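Local coordinates for protein mercuric reductase (Metallosphaera sedula, PDB 4YWO) that probably reduces mercuric ion to elemental mercury with electrons from NADPH, working as a homodimer that carries FAD, at residues A184-R195 / P342-N350; G389-N397 / S443-F451. One frame throughout, in Å; residues are numbered along the deposited sequence. Where two conformers were deposited one is given.

Contact 1. Residues A184-R195 / P342-N350. With FAD (flavin-adenine dinucleotide), chain B.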
loop_
_atom_site.group_PDB
_atom_site.type_symbol
_atom_site.label_atom_id
_atom_site.label_comp_id
_atom_site.label_asym_id
_atom_site.label_seq_id
_atom_site.Cartn_x
_atom_site.Cartn_y
_atom_site.Cartn_z
ATOM N N ALA A 184 13.147 4.000 -16.240
ATOM C CA ALA A 184 11.942 3.254 -15.806
ATOM C C ALA A 184 11.384 2.374 -16.889
ATOM O O ALA A 184 11.044 1.224 -16.664
ATOM C CB ALA A 184 10.845 4.208 -15.385
ATOM N N LEU A 185 11.195 2.925 -18.096
ATOM C CA LEU A 185 10.493 2.153 -19.150
ATOM C C LEU A 185 11.350 1.033 -19.590
ATOM O O LEU A 185 10.862 -0.090 -19.834
ATOM C CB LEU A 185 10.119 2.975 -20.357
ATOM C CG LEU A 185 9.010 4.010 -20.006
ATOM C CD1 LEU A 185 8.448 4.596 -21.336
ATOM C CD2 LEU A 185 7.835 3.574 -19.107
ATOM N N ALA A 186 12.684 1.206 -19.686
ATOM C CA ALA A 186 13.515 0.043 -19.964
ATOM C C ALA A 186 13.395 -1.085 -18.970
ATOM O O ALA A 186 13.372 -2.272 -19.342
ATOM C CB ALA A 186 14.976 0.468 -20.054
ATOM N N LEU A 187 13.406 -0.746 -17.706
ATOM C CA LEU A 187 13.254 -1.731 -16.638
ATOM C C LEU A 187 11.903 -2.466 -16.746
ATOM O O LEU A 187 11.874 -3.713 -16.589
ATOM C CB LEU A 187 13.482 -1.142 -15.230
ATOM C CG LEU A 187 14.791 -0.448 -15.015
ATOM C CD1 LEU A 187 14.764 0.072 -13.545
ATOM C CD2 LEU A 187 15.998 -1.223 -15.246
ATOM N N GLU A 188 10.855 -1.733 -16.876
ATOM C CA GLU A 188 9.549 -2.354 -16.986
ATOM C C GLU A 188 9.408 -3.297 -18.192
ATOM O O GLU A 188 9.006 -4.389 -18.081
ATOM C CB GLU A 188 8.454 -1.309 -16.995
ATOM C CG GLU A 188 8.243 -0.608 -15.621
ATOM C CD GLU A 188 7.098 0.402 -15.609
ATOM O OE1 GLU A 188 6.470 0.600 -16.706
ATOM O OE2 GLU A 188 6.810 1.056 -14.513
ATOM N N PHE A 189 9.806 -2.805 -19.381
ATOM C CA PHE A 189 9.701 -3.697 -20.558
ATOM C C PHE A 189 10.657 -4.826 -20.494
ATOM O O PHE A 189 10.367 -5.933 -20.990
ATOM C CB PHE A 189 9.883 -2.862 -21.889
ATOM C CG PHE A 189 8.670 -2.069 -22.256
ATOM C CD1 PHE A 189 7.603 -2.723 -22.852
ATOM C CD2 PHE A 189 8.615 -0.691 -22.153
ATOM C CE1 PHE A 189 6.444 -2.097 -23.141
ATOM C CE2 PHE A 189 7.423 -0.016 -22.550
ATOM C CZ PHE A 189 6.319 -0.770 -22.979
ATOM N N ALA A 190 11.885 -4.637 -19.983
ATOM C CA ALA A 190 12.795 -5.752 -19.844
ATOM C C ALA A 190 12.251 -6.827 -18.930
ATOM O O ALA A 190 12.330 -8.035 -19.263
ATOM C CB ALA A 190 14.162 -5.336 -19.386
ATOM N N GLN A 191 11.678 -6.483 -17.789
ATOM C CA GLN A 191 11.106 -7.470 -16.947
ATOM C C GLN A 191 9.881 -8.127 -17.604
ATOM O O GLN A 191 9.746 -9.314 -17.557
ATOM C CB GLN A 191 10.697 -6.887 -15.594
ATOM C CG GLN A 191 10.055 -7.953 -14.732
ATOM C CD GLN A 191 9.843 -7.449 -13.273
ATOM O OE1 GLN A 191 8.667 -7.161 -12.948
ATOM N NE2 GLN A 191 10.762 -7.797 -12.443
ATOM N N MET A 192 9.019 -7.363 -18.263
ATOM C CA MET A 192 7.884 -7.835 -18.928
ATOM C C MET A 192 8.269 -8.902 -19.964
ATOM O O MET A 192 7.747 -10.026 -19.901
ATOM C CB MET A 192 7.149 -6.711 -19.649
ATOM C CG MET A 192 5.862 -7.028 -20.395
ATOM S SD MET A 192 5.324 -5.688 -21.480
ATOM C CE MET A 192 5.094 -4.309 -20.324
ATOM N N TYR A 193 9.250 -8.581 -20.839
ATOM C CA TYR A 193 9.567 -9.542 -21.921
ATOM C C TYR A 193 10.369 -10.660 -21.415
ATOM O O TYR A 193 10.154 -11.821 -21.826
ATOM C CB TYR A 193 10.261 -8.765 -23.079
ATOM C CG TYR A 193 9.271 -8.223 -24.099
ATOM C CD1 TYR A 193 8.355 -7.197 -23.830
ATOM C CD2 TYR A 193 9.145 -8.821 -25.378
ATOM C CE1 TYR A 193 7.370 -6.796 -24.752
ATOM C CE2 TYR A 193 8.238 -8.383 -26.279
ATOM C CZ TYR A 193 7.349 -7.398 -26.013
ATOM O OH TYR A 193 6.415 -7.020 -26.914
ATOM N N SER A 194 11.255 -10.458 -20.440
ATOM C CA SER A 194 11.966 -11.622 -19.869
ATOM C C SER A 194 11.026 -12.632 -19.234
ATOM O O SER A 194 11.193 -13.859 -19.370
ATOM C CB SER A 194 13.069 -11.176 -18.943
ATOM O OG SER A 194 12.589 -10.562 -17.787
ATOM N N ARG A 195 9.939 -12.158 -18.671
ATOM C CA ARG A 195 8.910 -13.015 -18.018
ATOM C C ARG A 195 7.982 -13.634 -19.063
ATOM O O ARG A 195 6.987 -14.285 -18.768
ATOM C CB ARG A 195 8.169 -12.224 -16.930
ATOM C CG ARG A 195 9.039 -11.934 -15.755
ATOM C CD ARG A 195 8.230 -11.209 -14.669
ATOM N NE ARG A 195 8.992 -11.124 -13.417
ATOM C CZ ARG A 195 8.435 -10.868 -12.201
ATOM N NH1 ARG A 195 7.178 -10.525 -12.129
ATOM N NH2 ARG A 195 9.247 -10.987 -11.145
ATOM N N PRO A 342 4.991 11.703 -6.330
ATOM C CA PRO A 342 5.663 10.370 -6.424
ATOM C C PRO A 342 5.911 9.807 -7.771
ATOM O O PRO A 342 5.203 10.180 -8.727
ATOM C CB PRO A 342 4.725 9.438 -5.637
ATOM C CG PRO A 342 3.393 10.074 -5.881
ATOM C CD PRO A 342 3.580 11.529 -6.035
ATOM N N GLN A 343 6.973 9.003 -7.907
ATOM C CA GLN A 343 7.216 8.210 -9.085
ATOM C C GLN A 343 7.498 6.757 -8.716
ATOM O O GLN A 343 8.341 6.469 -7.857
ATOM C CB GLN A 343 8.415 8.724 -9.913
ATOM C CG GLN A 343 8.674 7.831 -11.132
ATOM C CD GLN A 343 10.001 8.124 -11.820
ATOM O OE1 GLN A 343 10.702 9.108 -11.519
ATOM N NE2 GLN A 343 10.274 7.344 -12.827
ATOM N N VAL A 344 6.954 5.850 -9.508
ATOM C CA VAL A 344 7.067 4.429 -9.251
ATOM C C VAL A 344 7.431 3.749 -10.545
ATOM O O VAL A 344 6.959 4.092 -11.675
ATOM C CB VAL A 344 5.717 3.781 -8.735
ATOM C CG1 VAL A 344 5.750 2.269 -8.638
ATOM C CG2 VAL A 344 5.316 4.391 -7.399
ATOM N N ILE A 345 8.326 2.822 -10.399
ATOM C CA ILE A 345 8.677 1.799 -11.434
ATOM C C ILE A 345 7.999 0.547 -11.046
ATOM O O ILE A 345 8.260 -0.052 -9.975
ATOM C CB ILE A 345 10.212 1.681 -11.546
ATOM C CG1 ILE A 345 10.852 2.963 -11.906
ATOM C CG2 ILE A 345 10.545 0.617 -12.614
ATOM C CD1 ILE A 345 12.366 2.988 -11.892
ATOM N N PHE A 346 7.095 0.028 -11.862
ATOM C CA PHE A 346 6.188 -1.059 -11.514
ATOM C C PHE A 346 6.749 -2.451 -11.902
ATOM O O PHE A 346 5.989 -3.361 -12.158
ATOM C CB PHE A 346 4.834 -0.841 -12.151
ATOM C CG PHE A 346 4.014 0.265 -11.544
ATOM C CD1 PHE A 346 3.200 -0.009 -10.406
ATOM C CD2 PHE A 346 3.960 1.537 -12.050
ATOM C CE1 PHE A 346 2.456 1.002 -9.802
ATOM C CE2 PHE A 346 3.157 2.505 -11.448
ATOM C CZ PHE A 346 2.381 2.194 -10.357
ATOM N N THR A 347 8.087 -2.614 -11.910
ATOM C CA THR A 347 8.627 -3.900 -11.792
ATOM C C THR A 347 8.126 -4.591 -10.493
ATOM O O THR A 347 7.599 -3.962 -9.644
ATOM C CB THR A 347 10.150 -3.842 -11.750
ATOM O OG1 THR A 347 10.614 -2.876 -10.776
ATOM C CG2 THR A 347 10.740 -3.391 -13.126
ATOM N N GLN A 348 8.421 -5.864 -10.409
ATOM C CA GLN A 348 8.250 -6.622 -9.156
ATOM C C GLN A 348 9.647 -6.985 -8.723
ATOM O O GLN A 348 10.396 -7.730 -9.416
ATOM C CB GLN A 348 7.509 -7.890 -9.420
ATOM C CG GLN A 348 7.362 -8.715 -8.107
ATOM C CD GLN A 348 6.549 -9.915 -8.270
ATOM O OE1 GLN A 348 6.656 -10.618 -9.314
ATOM N NE2 GLN A 348 5.696 -10.233 -7.247
ATOM N N PRO A 349 10.091 -6.595 -7.534
ATOM C CA PRO A 349 9.423 -5.610 -6.618
ATOM C C PRO A 349 9.442 -4.222 -7.215
ATOM O O PRO A 349 10.229 -3.960 -8.157
ATOM C CB PRO A 349 10.251 -5.684 -5.377
ATOM C CG PRO A 349 11.649 -5.928 -5.872
ATOM C CD PRO A 349 11.430 -6.942 -7.008
ATOM N N ASN A 350 8.588 -3.372 -6.700
ATOM C CA ASN A 350 8.475 -1.979 -7.140
ATOM C C ASN A 350 9.666 -1.121 -6.645
ATOM O O ASN A 350 10.346 -1.433 -5.630
ATOM C CB ASN A 350 7.263 -1.307 -6.587
ATOM C CG ASN A 350 5.899 -1.859 -6.942
ATOM O OD1 ASN A 350 4.929 -1.562 -6.210
ATOM N ND2 ASN A 350 5.769 -2.684 -7.969
HETATM P PA FAD B . -0.627 13.262 -23.874
HETATM O O1A FAD B . -1.642 12.377 -23.190
HETATM O O2A FAD B . 0.279 12.686 -24.936
HETATM O O5B FAD B . -1.404 14.523 -24.505
HETATM C C5B FAD B . -1.193 14.897 -25.865
HETATM C C4B FAD B . -2.466 14.649 -26.663
HETATM O O4B FAD B . -2.838 15.840 -27.362
HETATM C C3B FAD B . -2.267 13.547 -27.691
HETATM O O3B FAD B . -3.178 12.473 -27.442
HETATM C C2B FAD B . -2.556 14.171 -29.042
HETATM O O2B FAD B . -3.653 13.499 -29.668
HETATM C C1B FAD B . -2.918 15.623 -28.774
HETATM N N9A FAD B . -1.962 16.516 -29.474
HETATM C C8A FAD B . -0.620 16.450 -29.393
HETATM N N7A FAD B . -0.036 17.410 -30.155
HETATM C C5A FAD B . -1.021 18.114 -30.743
HETATM C C6A FAD B . -1.101 19.265 -31.673
HETATM N N6A FAD B . 0.018 19.871 -32.138
HETATM N N1A FAD B . -2.331 19.690 -32.042
HETATM C C2A FAD B . -3.450 19.097 -31.587
HETATM N N3A FAD B . -3.451 18.050 -30.742
HETATM C C4A FAD B . -2.288 17.521 -30.291
HETATM N N1 FAD B . 2.807 7.647 -15.973
HETATM C C2 FAD B . 2.413 7.255 -14.735
HETATM O O2 FAD B . 2.117 8.131 -13.894
HETATM N N3 FAD B . 2.328 5.961 -14.376
HETATM C C4 FAD B . 2.628 4.965 -15.217
HETATM O O4 FAD B . 2.539 3.771 -14.853
HETATM C C4X FAD B . 3.067 5.308 -16.591
HETATM N N5 FAD B . 3.388 4.360 -17.500
HETATM C C5X FAD B . 3.786 4.706 -18.747
HETATM C C6 FAD B . 4.110 3.714 -19.666
HETATM C C7 FAD B . 4.520 4.060 -20.949
HETATM C C7M FAD B . 4.871 2.984 -21.942
HETATM C C8 FAD B . 4.612 5.491 -21.341
HETATM C C8M FAD B . 5.056 5.863 -22.732
HETATM C C9 FAD B . 4.289 6.486 -20.426
HETATM C C9A FAD B . 3.879 6.140 -19.144
HETATM N N10 FAD B . 3.549 7.142 -18.210
HETATM C C10 FAD B . 3.139 6.748 -16.923
HETATM C "C1'" FAD B . 3.631 8.560 -18.569
HETATM C "C2'" FAD B . 2.231 9.097 -18.842
HETATM O "O2'" FAD B . 1.570 8.248 -19.786
HETATM C "C3'" FAD B . 2.288 10.518 -19.389
HETATM O "O3'" FAD B . 3.087 11.331 -18.522
HETATM C "C4'" FAD B . 0.891 11.116 -19.502
HETATM O "O4'" FAD B . 0.153 10.419 -20.511
HETATM C "C5'" FAD B . 0.957 12.598 -19.853
HETATM O "O5'" FAD B . -0.260 12.992 -20.482
HETATM P P FAD B . -0.339 14.363 -21.321
HETATM O O1P FAD B . -1.795 14.704 -21.533
HETATM O O2P FAD B . 0.583 15.368 -20.674
HETATM O O3P FAD B . 0.291 13.943 -22.741
HETATM O O HOH W 1 13.335 6.839 -14.234
HETATM O O HOH W 2 5.997 -6.289 -12.516
#

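Contact 2. Residues G389-N397 / S443-F451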
loop_
_atom_site.group_PDB
_atom_site.type_symbol
_atom_site.label_atom_id
_atom_site.label_comp_id
_atom_site.label_asym_id
_atom_site.label_seq_id
_atom_site.Cartn_x
_atom_site.Cartn_y
_atom_site.Cartn_z
ATOM N N GLY A 389 15.423 -5.279 -0.945
ATOM C CA GLY A 389 15.029 -3.882 -0.966
ATOM C C GLY A 389 15.391 -3.104 0.235
ATOM O O GLY A 389 16.132 -3.551 1.111
ATOM N N PHE A 390 14.837 -1.920 0.307
ATOM C CA PHE A 390 15.116 -0.972 1.331
ATOM C C PHE A 390 14.117 0.144 1.400
ATOM O O PHE A 390 13.334 0.359 0.463
ATOM C CB PHE A 390 16.541 -0.335 1.154
ATOM C CG PHE A 390 16.633 0.571 -0.041
ATOM C CD1 PHE A 390 16.252 1.914 0.032
ATOM C CD2 PHE A 390 16.840 0.053 -1.313
ATOM C CE1 PHE A 390 16.222 2.712 -1.123
ATOM C CE2 PHE A 390 16.832 0.838 -2.446
ATOM C CZ PHE A 390 16.493 2.158 -2.375
ATOM N N VAL A 391 14.167 0.888 2.490
ATOM C CA VAL A 391 13.413 2.164 2.603
ATOM C C VAL A 391 14.420 3.219 3.078
ATOM O O VAL A 391 15.122 3.023 4.091
ATOM C CB VAL A 391 12.177 2.087 3.528
ATOM C CG1 VAL A 391 11.465 3.387 3.508
ATOM C CG2 VAL A 391 11.294 1.031 3.014
ATOM N N LYS A 392 14.507 4.326 2.335
ATOM C CA LYS A 392 15.419 5.440 2.701
ATOM C C LYS A 392 14.589 6.677 2.948
ATOM O O LYS A 392 13.690 7.015 2.161
ATOM C CB LYS A 392 16.366 5.722 1.577
ATOM C CG LYS A 392 17.434 6.760 1.858
ATOM C CD LYS A 392 18.466 6.710 0.699
ATOM C CE LYS A 392 19.660 7.519 1.036
ATOM N NZ LYS A 392 20.680 7.430 -0.069
ATOM N N MET A 393 14.877 7.357 4.030
ATOM C CA MET A 393 14.153 8.561 4.456
ATOM C C MET A 393 15.117 9.702 4.642
ATOM O O MET A 393 16.217 9.466 5.194
ATOM C CB MET A 393 13.318 8.279 5.702
ATOM C CG MET A 393 12.441 9.448 6.248
ATOM S SD MET A 393 11.411 8.974 7.612
ATOM C CE MET A 393 10.108 8.143 6.724
ATOM N N VAL A 394 14.775 10.861 4.133
ATOM C CA VAL A 394 15.622 12.034 4.193
ATOM C C VAL A 394 14.899 13.169 4.879
ATOM O O VAL A 394 13.730 13.430 4.572
ATOM C CB VAL A 394 16.011 12.501 2.797
ATOM C CG1 VAL A 394 16.924 13.712 2.830
ATOM C CG2 VAL A 394 16.580 11.404 1.896
ATOM N N THR A 395 15.542 13.810 5.885
ATOM C CA THR A 395 14.850 14.926 6.593
ATOM C C THR A 395 15.695 16.174 6.417
ATOM O O THR A 395 16.897 16.096 6.242
ATOM C CB THR A 395 14.617 14.714 8.102
ATOM O OG1 THR A 395 15.928 14.587 8.763
ATOM C CG2 THR A 395 13.791 13.436 8.371
ATOM N N MET A 396 15.046 17.356 6.420
ATOM C CA MET A 396 15.771 18.646 6.293
ATOM C C MET A 396 15.122 19.492 7.392
ATOM O O MET A 396 13.905 19.666 7.427
ATOM C CB MET A 396 15.563 19.193 4.893
ATOM C CG MET A 396 15.608 20.730 4.789
ATOM S SD MET A 396 17.358 21.009 4.846
ATOM C CE MET A 396 17.498 20.878 3.033
ATOM N N ASN A 397 15.948 19.945 8.339
ATOM C CA ASN A 397 15.466 20.681 9.503
ATOM C C ASN A 397 14.378 19.982 10.284
ATOM O O ASN A 397 13.430 20.593 10.792
ATOM C CB ASN A 397 15.113 22.106 9.060
ATOM C CG ASN A 397 16.361 22.855 8.771
ATOM O OD1 ASN A 397 17.346 22.568 9.439
ATOM N ND2 ASN A 397 16.407 23.664 7.694
ATOM N N SER A 443 7.164 -0.152 7.301
ATOM C CA SER A 443 8.569 0.239 7.041
ATOM C C SER A 443 8.775 1.756 7.078
ATOM O O SER A 443 9.860 2.206 7.460
ATOM C CB SER A 443 9.081 -0.308 5.728
ATOM O OG SER A 443 8.368 0.289 4.660
ATOM N N LEU A 444 7.769 2.565 6.803
ATOM C CA LEU A 444 7.881 4.041 6.923
ATOM C C LEU A 444 8.096 4.448 8.380
ATOM O O LEU A 444 8.885 5.311 8.662
ATOM C CB LEU A 444 6.634 4.738 6.361
ATOM C CG LEU A 444 6.506 4.513 4.852
ATOM C CD1 LEU A 444 5.172 5.076 4.394
ATOM C CD2 LEU A 444 7.586 5.247 4.085
ATOM N N ARG A 445 7.421 3.767 9.301
ATOM C CA ARG A 445 7.605 4.089 10.708
ATOM C C ARG A 445 8.916 3.461 11.208
ATOM O O ARG A 445 9.609 4.074 11.987
ATOM C CB ARG A 445 6.363 3.602 11.511
ATOM C CG ARG A 445 6.474 3.790 13.035
ATOM C CD ARG A 445 5.113 3.565 13.755
ATOM N NE ARG A 445 5.302 3.837 15.161
ATOM C CZ ARG A 445 5.909 3.028 15.995
ATOM N NH1 ARG A 445 6.396 1.843 15.596
ATOM N NH2 ARG A 445 6.039 3.442 17.242
ATOM N N LEU A 446 9.303 2.294 10.700
ATOM C CA LEU A 446 10.550 1.691 11.143
ATOM C C LEU A 446 11.716 2.461 10.738
ATOM O O LEU A 446 12.726 2.629 11.554
ATOM C CB LEU A 446 10.650 0.265 10.611
ATOM C CG LEU A 446 9.612 -0.749 11.125
ATOM C CD1 LEU A 446 9.648 -2.020 10.319
ATOM C CD2 LEU A 446 9.850 -0.956 12.640
ATOM N N VAL A 447 11.725 3.013 9.530
ATOM C CA VAL A 447 12.849 3.867 9.195
ATOM C C VAL A 447 12.861 5.158 9.978
ATOM O O VAL A 447 13.932 5.722 10.273
ATOM C CB VAL A 447 12.967 4.098 7.647
ATOM C CG1 VAL A 447 11.905 5.002 7.102
ATOM C CG2 VAL A 447 14.355 4.580 7.220
ATOM N N ALA A 448 11.701 5.712 10.300
ATOM C CA ALA A 448 11.611 6.896 11.208
ATOM C C ALA A 448 12.277 6.565 12.578
ATOM O O ALA A 448 13.016 7.475 13.133
ATOM C CB ALA A 448 10.130 7.282 11.403
ATOM N N LEU A 449 12.034 5.402 13.106
ATOM C CA LEU A 449 12.604 4.954 14.395
ATOM C C LEU A 449 14.157 4.905 14.322
ATOM O O LEU A 449 14.872 5.086 15.327
ATOM C CB LEU A 449 12.079 3.625 14.793
ATOM C CG LEU A 449 10.661 3.624 15.356
ATOM C CD1 LEU A 449 10.159 2.222 15.393
ATOM C CD2 LEU A 449 10.622 4.204 16.762
ATOM N N ALA A 450 14.670 4.704 13.109
ATOM C CA ALA A 450 16.131 4.617 12.883
ATOM C C ALA A 450 16.834 5.912 13.109
ATOM O O ALA A 450 18.100 5.889 13.209
ATOM C CB ALA A 450 16.464 4.072 11.502
ATOM N N PHE A 451 16.145 7.049 13.223
ATOM C CA PHE A 451 16.725 8.351 13.318
ATOM C C PHE A 451 17.353 8.502 14.686
ATOM O O PHE A 451 18.435 9.040 14.808
ATOM C CB PHE A 451 15.815 9.512 12.970
ATOM C CG PHE A 451 15.753 9.724 11.456
ATOM C CD1 PHE A 451 15.009 8.838 10.694
ATOM C CD2 PHE A 451 16.583 10.605 10.759
ATOM C CE1 PHE A 451 15.000 8.982 9.364
ATOM C CE2 PHE A 451 16.544 10.799 9.433
ATOM C CZ PHE A 451 15.747 9.892 8.644
#

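Contact 1. Residues A184-R195 / P342-N350
Gln191 reaches Gln348 because its CG stands anti to the backbone N (chi1 178°) and the chain runs extended, while Glu188 takes the other course, CG anti to the carbonyl carbon (chi1 -71°), and sends its carboxylate to Phe346. The Gln191 amide pairs with the backbone of Gln348 at both ends: OE1 accepts from Gln348 N at 2.9 Å, on a lone pair in the carbonyl plane, and NE2 donates to Gln348 O at 3.0 Å. Two bonds to one residue fix the rotation of the amide. Glu188 OE2 takes the N-H of Phe346 at 2.9 Å, nearly straight (176°), on its anti side, and lies at the edge of the Phe346 ring; its OE1 forms a salt bridge with Lys62, an FAD-binding residue. Arg195 NH1 donates to Gln348 OE1 at 2.9 Å, whereas its NE is paired with Asp228. At the N-terminal end of the helix, Ala184 CB packs on Ile345 CG1 at 3.7 Å. Phe346 CE2 lies 3.7 Å from FAD O4, and Leu185 CD2 3.8 Å from FAD C6. The arrangement joins a helix of the nucleotide-binding region to the dimerisation domain, one end lining the FAD pocket of a pyridine nucleotide-disulfide oxidoreductase.

Contact 2. Residues G389-N397 / S443-F451
In the dimerisation domain, strand 390-396 of the antiparallel sheet is covered on one face by helix 443-449, with the two short axes 8.4 Å apart at closest approach and crossing at -56°. Val391, Met393 and Thr395, every second residue of the strand, direct their CB atoms at the helical segment, and Met393 and Val447 have the nearest CA atoms. Met393 supplies the centre of the interface. Its CG is anti to the backbone N and the chain bends only at the last torsion, chi3 -79°, which brings CE to 3.6 Å from Val447 CG1 and close to the carbonyl O of Leu444. The sulfur makes a Met-aromatic contact with Phe451: SD is 5.1 Å from the ring centroid and 59° off the ring normal, an oblique approach, with CE1 as its nearest ring atom at 4.0 Å. The same ring turns its edge to the strand backbone, where CZ comes within 3.5 Å of Met393 O, and its CE2 meets both branches of Thr395, OG1 at 3.9 Å and CG2 slightly farther. Toward the start of the strand, Val391 divides its methyls: CG1 faces Val447 CG1 at 4.0 Å, while CG2 lies 3.4 Å from Ser443 OG. That hydroxyl is hydrogen-bonded to Ile440 O, just before the helix and outside this interface. Helix 427-431 adds a wall, Val427 touching both Thr395 and Phe451. With all eight touching residues buried and the side-chain pairs that meet almost wholly apolar, cohesion probably rests mainly on van der Waals packing, with the Met393 sulfur-ring contact added.

In the fold
Both contacts are buried and reach the same antiparallel sheet, but at different strands: contact 1 uses strand 343-345, outermost within the chain, and the loop after it, contact 2 the interior strand 390-396. The centre of contact 1 is about 11 Å from the centre of the chain, and it ties helix 184-194 to the dimerisation domain; that of contact 2 is about 25 Å out, and it stays within that domain. Contact 1 relies on hydrogen bonds from amide, carboxylate and guanidinium groups, with the Glu188-Phe346 end close to the flavin, whereas contact 2 is held by methyl, thioether and aromatic groups. Their centres are about 24 Å apart, their nearest atoms about 6 Å.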